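Local coordinates for OmpT protein (Vibrio cholerae serotype O1, PDB 6EHD) that probably forms a water-filled diffusion channel across the outer membrane, letting small solutes and ions pass without much specificity, at residues Tyr95-Arg109 with Glu286-Lys300. The protein carries 1 engineered substitution. Residues are numbered along the deposited sequence; the frame is centred on the assembly and turned at random.
Sequences YGADYSYFFGGTGLR and EYGYGDGTTLGYTNK. With C8E ((hydroxyethyloxy)tri(ethyloxy)octane), chain F; C8E ((hydroxyethyloxy)tri(ethyloxy)octane), chain G.
Polar side chains stitch the loop Tyr95-Arg109 to residues Glu286-Lys300 in a buried contact inside the barrel, the loop touching both barrel strand 281-291 and the inturned segment 293-299. At the wall, Glu286 reaches inward from its strand, CG anti to the backbone N (chi1 -171°), and presents its carboxylate to a run of loop amides. Tyr101 N meets Glu286 OE1 on the syn lone pair at 2.8 Å, while Phe103 N approaches Glu286 OE2 nearly along the C-O bond, 3.0 Å away; Phe102 N adds a weak bond to OE2. Glu286 OE1 is also hydrogen-bonded to Tyr248 OH. Phe103 CD2 lies near Gly288 N. Such a loop folded into the lumen and fastened to the wall is the constriction arrangement of general porins; here the 293-299 segment also enters the channel and lies against that loop. From that segment, Asn299 sends ND2 straight to Gly104 O (2.8 Å, 171° at the hydrogen), the acceptor in the amide plane but the donor well above the carbonyl plane. The Tyr297 ring receives Thr106 CG2 over the centre of one face, a CH-pi contact 3.5 Å from the centroid. Further along, Arg109 bends at chi2 and chi3, bringing both terminal nitrogens to Gly296 O, NH1 at 2.9 Å and NH2 at 3.0 Å, while its NE pairs with Glu230. At the other end of the loop, Lys300 N donates to Tyr95 OH (3.1 Å), which itself donates to Asp98 OD2; Lys300 CB and Leu108 CD1 cover opposite faces of the Tyr95 ring.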
loop_
_atom_site.group_PDB
_atom_site.type_symbol
_atom_site.label_atom_id
_atom_site.label_comp_id
_atom_site.label_asym_id
_atom_site.label_seq_id
_atom_site.Cartn_x
_atom_site.Cartn_y
_atom_site.Cartn_z
ATOM N N TYR A 95 3.199 -1.250 -5.558
ATOM C CA TYR A 95 3.184 -2.240 -4.492
ATOM C C TYR A 95 4.322 -3.293 -4.692
ATOM O O TYR A 95 5.509 -2.879 -5.034
ATOM C CB TYR A 95 1.753 -2.845 -4.295
ATOM C CG TYR A 95 1.469 -3.351 -2.882
ATOM C CD1 TYR A 95 1.632 -2.508 -1.736
ATOM C CD2 TYR A 95 0.972 -4.673 -2.637
ATOM C CE1 TYR A 95 1.405 -2.961 -0.446
ATOM C CE2 TYR A 95 0.656 -5.086 -1.310
ATOM C CZ TYR A 95 0.907 -4.270 -0.213
ATOM O OH TYR A 95 0.617 -4.691 1.096
ATOM N N GLY A 96 4.005 -4.584 -4.520
ATOM C CA GLY A 96 5.053 -5.667 -4.591
ATOM C C GLY A 96 4.415 -6.980 -4.228
ATOM O O GLY A 96 3.177 -7.067 -4.230
ATOM N N ALA A 97 5.233 -7.983 -3.941
ATOM C CA ALA A 97 4.795 -9.362 -3.781
ATOM C C ALA A 97 4.237 -9.633 -2.356
ATOM O O ALA A 97 4.794 -10.387 -1.565
ATOM C CB ALA A 97 5.944 -10.368 -4.159
ATOM N N ASP A 98 3.062 -9.031 -2.096
ATOM C CA ASP A 98 2.233 -9.331 -0.954
ATOM C C ASP A 98 0.781 -9.600 -1.459
ATOM O O ASP A 98 0.191 -8.639 -2.091
ATOM C CB ASP A 98 2.216 -8.172 0.117
ATOM C CG ASP A 98 0.993 -8.301 1.115
ATOM O OD1 ASP A 98 0.633 -9.460 1.492
ATOM O OD2 ASP A 98 0.389 -7.256 1.479
ATOM N N TYR A 99 0.284 -10.838 -1.317
ATOM C CA TYR A 99 -0.995 -11.252 -1.839
ATOM C C TYR A 99 -2.004 -11.499 -0.722
ATOM O O TYR A 99 -3.070 -12.054 -0.962
ATOM C CB TYR A 99 -0.831 -12.480 -2.718
ATOM C CG TYR A 99 0.162 -12.270 -3.862
ATOM C CD1 TYR A 99 0.159 -11.110 -4.651
ATOM C CD2 TYR A 99 1.111 -13.226 -4.117
ATOM C CE1 TYR A 99 1.144 -10.889 -5.619
ATOM C CE2 TYR A 99 2.097 -13.023 -5.106
ATOM C CZ TYR A 99 2.089 -11.885 -5.881
ATOM O OH TYR A 99 3.082 -11.739 -6.895
ATOM N N SER A 100 -1.705 -11.011 0.488
ATOM C CA SER A 100 -2.608 -11.221 1.644
ATOM C C SER A 100 -3.825 -10.259 1.700
ATOM O O SER A 100 -3.874 -9.209 1.016
ATOM C CB SER A 100 -1.765 -11.052 2.943
ATOM O OG SER A 100 -1.380 -9.697 3.175
ATOM N N TYR A 101 -4.801 -10.605 2.568
ATOM C CA TYR A 101 -5.984 -9.774 2.898
ATOM C C TYR A 101 -5.840 -9.052 4.263
ATOM O O TYR A 101 -6.552 -8.105 4.486
ATOM C CB TYR A 101 -7.246 -10.640 2.911
ATOM C CG TYR A 101 -7.879 -10.825 1.607
ATOM C CD1 TYR A 101 -8.815 -9.913 1.153
ATOM C CD2 TYR A 101 -7.586 -11.928 0.802
ATOM C CE1 TYR A 101 -9.358 -10.065 -0.148
ATOM C CE2 TYR A 101 -8.187 -12.107 -0.450
ATOM C CZ TYR A 101 -9.107 -11.159 -0.913
ATOM O OH TYR A 101 -9.697 -11.296 -2.184
ATOM N N PHE A 102 -4.902 -9.442 5.153
ATOM C CA PHE A 102 -4.750 -8.907 6.504
ATOM C C PHE A 102 -3.349 -8.595 7.036
ATOM O O PHE A 102 -3.110 -7.505 7.560
ATOM C CB PHE A 102 -5.422 -9.817 7.587
ATOM C CG PHE A 102 -6.921 -9.895 7.537
ATOM C CD1 PHE A 102 -7.675 -8.883 8.017
ATOM C CD2 PHE A 102 -7.547 -11.051 6.964
ATOM C CE1 PHE A 102 -9.091 -8.980 8.000
ATOM C CE2 PHE A 102 -8.969 -11.160 7.003
ATOM C CZ PHE A 102 -9.697 -10.118 7.516
ATOM N N PHE A 103 -2.397 -9.518 6.892
ATOM C CA PHE A 103 -1.161 -9.467 7.721
ATOM C C PHE A 103 0.160 -9.167 6.990
ATOM O O PHE A 103 1.136 -8.813 7.616
ATOM C CB PHE A 103 -1.012 -10.783 8.499
ATOM C CG PHE A 103 -2.210 -11.101 9.428
ATOM C CD1 PHE A 103 -2.581 -10.149 10.411
ATOM C CD2 PHE A 103 -2.967 -12.253 9.248
ATOM C CE1 PHE A 103 -3.722 -10.389 11.240
ATOM C CE2 PHE A 103 -4.097 -12.482 10.062
ATOM C CZ PHE A 103 -4.431 -11.546 11.066
ATOM N N GLY A 104 0.203 -9.400 5.671
ATOM C CA GLY A 104 1.445 -9.117 4.874
ATOM C C GLY A 104 1.655 -7.695 4.489
ATOM O O GLY A 104 0.831 -6.821 4.819
ATOM N N GLY A 105 2.771 -7.458 3.771
ATOM C CA GLY A 105 3.299 -6.137 3.399
ATOM C C GLY A 105 4.498 -5.688 4.231
ATOM O O GLY A 105 4.952 -4.544 4.078
ATOM N N THR A 106 4.994 -6.526 5.153
ATOM C CA THR A 106 6.047 -6.049 6.066
ATOM C C THR A 106 7.359 -5.745 5.309
ATOM O O THR A 106 8.170 -4.940 5.805
ATOM C CB THR A 106 6.449 -7.016 7.188
ATOM O OG1 THR A 106 6.948 -8.255 6.660
ATOM C CG2 THR A 106 5.152 -7.331 8.053
ATOM N N GLY A 107 7.567 -6.397 4.166
ATOM C CA GLY A 107 8.809 -6.233 3.350
ATOM C C GLY A 107 8.750 -5.064 2.351
ATOM O O GLY A 107 9.702 -4.846 1.553
ATOM N N LEU A 108 7.632 -4.283 2.344
ATOM C CA LEU A 108 7.469 -3.201 1.395
ATOM C C LEU A 108 7.657 -1.918 2.184
ATOM O O LEU A 108 6.959 -1.703 3.179
ATOM C CB LEU A 108 6.133 -3.304 0.633
ATOM C CG LEU A 108 5.850 -4.663 -0.007
ATOM C CD1 LEU A 108 4.474 -4.671 -0.679
ATOM C CD2 LEU A 108 6.899 -5.162 -1.050
ATOM N N ARG A 109 8.723 -1.162 1.853
ATOM C CA ARG A 109 9.232 -0.168 2.814
ATOM C C ARG A 109 8.987 1.323 2.418
ATOM O O ARG A 109 9.621 2.219 2.962
ATOM C CB ARG A 109 10.739 -0.382 3.030
ATOM C CG ARG A 109 11.151 -1.793 3.419
ATOM C CD ARG A 109 10.318 -2.420 4.565
ATOM N NE ARG A 109 10.332 -1.563 5.779
ATOM C CZ ARG A 109 9.296 -1.266 6.559
ATOM N NH1 ARG A 109 8.088 -1.795 6.370
ATOM N NH2 ARG A 109 9.472 -0.426 7.612
ATOM N N GLU A 286 -7.683 -16.064 6.924
ATOM C CA GLU A 286 -6.240 -16.050 6.911
ATOM C C GLU A 286 -5.626 -16.300 8.272
ATOM O O GLU A 286 -6.087 -15.798 9.301
ATOM C CB GLU A 286 -5.807 -14.588 6.396
ATOM C CG GLU A 286 -4.319 -14.404 6.092
ATOM C CD GLU A 286 -4.099 -12.982 5.441
ATOM O OE1 GLU A 286 -4.783 -12.767 4.371
ATOM O OE2 GLU A 286 -3.303 -12.195 5.991
ATOM N N TYR A 287 -4.483 -16.996 8.248
ATOM C CA TYR A 287 -3.602 -17.120 9.443
ATOM C C TYR A 287 -2.282 -16.369 9.181
ATOM O O TYR A 287 -1.694 -16.497 8.081
ATOM C CB TYR A 287 -3.289 -18.606 9.595
ATOM C CG TYR A 287 -2.155 -18.922 10.576
ATOM C CD1 TYR A 287 -2.235 -18.543 11.917
ATOM C CD2 TYR A 287 -0.935 -19.492 10.132
ATOM C CE1 TYR A 287 -1.164 -18.828 12.832
ATOM C CE2 TYR A 287 0.141 -19.729 11.023
ATOM C CZ TYR A 287 0.005 -19.420 12.379
ATOM O OH TYR A 287 1.066 -19.722 13.275
ATOM N N GLY A 288 -1.849 -15.629 10.183
ATOM C CA GLY A 288 -0.579 -14.906 10.206
ATOM C C GLY A 288 0.309 -15.254 11.439
ATOM O O GLY A 288 -0.163 -15.157 12.559
ATOM N N TYR A 289 1.588 -15.613 11.179
ATOM C CA TYR A 289 2.603 -15.874 12.246
ATOM C C TYR A 289 3.672 -14.785 12.162
ATOM O O TYR A 289 4.276 -14.583 11.044
ATOM C CB TYR A 289 3.216 -17.250 12.015
ATOM C CG TYR A 289 4.408 -17.442 12.968
ATOM C CD1 TYR A 289 4.210 -17.850 14.299
ATOM C CD2 TYR A 289 5.693 -17.144 12.557
ATOM C CE1 TYR A 289 5.306 -18.010 15.166
ATOM C CE2 TYR A 289 6.812 -17.322 13.432
ATOM C CZ TYR A 289 6.590 -17.763 14.717
ATOM O OH TYR A 289 7.661 -17.909 15.598
ATOM N N GLY A 290 3.864 -13.991 13.235
ATOM C CA GLY A 290 4.879 -12.944 13.280
ATOM C C GLY A 290 5.939 -13.195 14.390
ATOM O O GLY A 290 5.578 -13.693 15.458
ATOM N N ASP A 291 7.208 -12.873 14.131
ATOM C CA ASP A 291 8.272 -12.935 15.194
ATOM C C ASP A 291 9.316 -11.887 14.914
ATOM O O ASP A 291 9.957 -11.923 13.832
ATOM C CB ASP A 291 8.876 -14.318 15.208
ATOM C CG ASP A 291 9.774 -14.570 16.465
ATOM O OD1 ASP A 291 9.340 -14.249 17.553
ATOM O OD2 ASP A 291 10.902 -14.977 16.285
ATOM N N GLY A 292 9.533 -10.975 15.879
ATOM C CA GLY A 292 10.555 -9.972 15.750
ATOM C C GLY A 292 10.047 -8.602 15.562
ATOM O O GLY A 292 8.912 -8.274 16.003
ATOM N N THR A 293 10.844 -7.779 14.879
ATOM C CA THR A 293 10.636 -6.350 14.740
ATOM C C THR A 293 10.094 -5.860 13.372
ATOM O O THR A 293 10.546 -6.413 12.359
ATOM C CB THR A 293 12.007 -5.684 14.969
ATOM O OG1 THR A 293 12.412 -5.937 16.344
ATOM C CG2 THR A 293 11.975 -4.197 14.722
ATOM N N THR A 294 9.175 -4.887 13.378
ATOM C CA THR A 294 8.909 -3.976 12.230
ATOM C C THR A 294 9.048 -2.547 12.659
ATOM O O THR A 294 8.586 -2.244 13.796
ATOM C CB THR A 294 7.530 -4.242 11.549
ATOM O OG1 THR A 294 7.309 -3.332 10.468
ATOM C CG2 THR A 294 6.345 -4.068 12.507
ATOM N N LEU A 295 9.629 -1.668 11.808
ATOM C CA LEU A 295 9.576 -0.209 11.994
ATOM C C LEU A 295 8.252 0.447 11.565
ATOM O O LEU A 295 8.115 1.650 11.652
ATOM C CB LEU A 295 10.786 0.517 11.406
ATOM C CG LEU A 295 12.110 -0.091 11.899
ATOM C CD1 LEU A 295 13.264 0.641 11.240
ATOM C CD2 LEU A 295 12.187 -0.072 13.416
ATOM N N GLY A 296 7.297 -0.356 11.038
ATOM C CA GLY A 296 5.965 0.151 10.617
ATOM C C GLY A 296 5.678 -0.381 9.194
ATOM O O GLY A 296 6.599 -0.434 8.389
ATOM N N TYR A 297 4.434 -0.756 8.891
ATOM C CA TYR A 297 4.048 -1.147 7.490
ATOM C C TYR A 297 2.559 -0.937 7.278
ATOM O O TYR A 297 1.819 -0.772 8.256
ATOM C CB TYR A 297 4.494 -2.592 7.223
ATOM C CG TYR A 297 3.628 -3.743 7.834
ATOM C CD1 TYR A 297 3.754 -4.126 9.189
ATOM C CD2 TYR A 297 2.633 -4.406 7.067
ATOM C CE1 TYR A 297 2.975 -5.114 9.783
ATOM C CE2 TYR A 297 1.923 -5.428 7.611
ATOM C CZ TYR A 297 2.033 -5.774 8.984
ATOM O OH TYR A 297 1.315 -6.813 9.498
ATOM N N THR A 298 2.154 -1.024 6.000
ATOM C CA THR A 298 0.773 -0.910 5.567
ATOM C C THR A 298 0.338 -2.171 4.812
ATOM O O THR A 298 1.103 -2.687 4.015
ATOM C CB THR A 298 0.608 0.408 4.661
ATOM O OG1 THR A 298 -0.272 0.214 3.567
ATOM C CG2 THR A 298 1.873 0.918 4.104
ATOM N N ASN A 299 -0.758 -2.809 5.226
ATOM C CA ASN A 299 -1.308 -3.957 4.483
ATOM C C ASN A 299 -2.280 -3.352 3.478
ATOM O O ASN A 299 -3.363 -2.791 3.916
ATOM C CB ASN A 299 -2.028 -4.908 5.443
ATOM C CG ASN A 299 -2.696 -6.051 4.713
ATOM O OD1 ASN A 299 -3.968 -6.085 4.584
ATOM N ND2 ASN A 299 -1.897 -7.007 4.205
ATOM N N LYS A 300 -1.948 -3.421 2.179
ATOM C CA LYS A 300 -2.801 -2.836 1.138
ATOM C C LYS A 300 -4.194 -3.483 1.103
ATOM O O LYS A 300 -5.213 -2.809 0.910
ATOM C CB LYS A 300 -2.149 -2.898 -0.240
ATOM C CG LYS A 300 -2.870 -2.110 -1.326
ATOM C CD LYS A 300 -2.077 -2.020 -2.618
ATOM C CE LYS A 300 -2.785 -1.303 -3.724
ATOM N NZ LYS A 300 -2.003 -1.378 -4.959
HETATM O O9 C8E F . -0.020 -4.873 16.639
HETATM C C10 C8E F . 0.044 -6.261 16.380
HETATM C C11 C8E F . -0.453 -6.531 14.973
HETATM O O12 C8E F . -0.002 -7.849 14.628
HETATM C C13 C8E F . -0.029 -8.115 13.232
HETATM C C14 C8E F . 0.785 -9.317 12.787
HETATM O O15 C8E F . 2.208 -9.269 13.110
HETATM C C16 C8E F . 2.846 -8.205 12.409
HETATM C C17 C8E F . 4.079 -7.869 13.191
HETATM O O18 C8E F . 5.117 -8.597 12.575
HETATM C C19 C8E F . 6.119 -7.765 12.017
HETATM C C20 C8E F . 7.294 -8.036 12.902
HETATM O O21 C8E F . 7.787 -9.325 12.571
HETATM C C11 C8E G . -4.310 -10.666 -4.508
HETATM O O12 C8E G . -5.337 -10.181 -3.599
HETATM C C13 C8E G . -4.761 -9.370 -2.541
HETATM C C14 C8E G . -5.832 -8.686 -1.707
HETATM O O15 C8E G . -6.437 -7.730 -2.611
HETATM C C16 C8E G . -7.781 -7.377 -2.432
HETATM C C17 C8E G . -7.664 -6.339 -1.413
HETATM O O18 C8E G . -8.326 -5.125 -1.752
HETATM C C19 C8E G . -8.501 -4.023 -0.844
HETATM C C20 C8E G . -7.919 -2.593 -0.529
HETATM O O21 C8E G . -8.236 -1.889 0.789
HETATM O O HOH W 1 -1.598 -6.411 9.781
HETATM O O HOH W 2 3.838 -2.063 3.518
HETATM O O HOH W 3 8.904 -4.338 8.388
#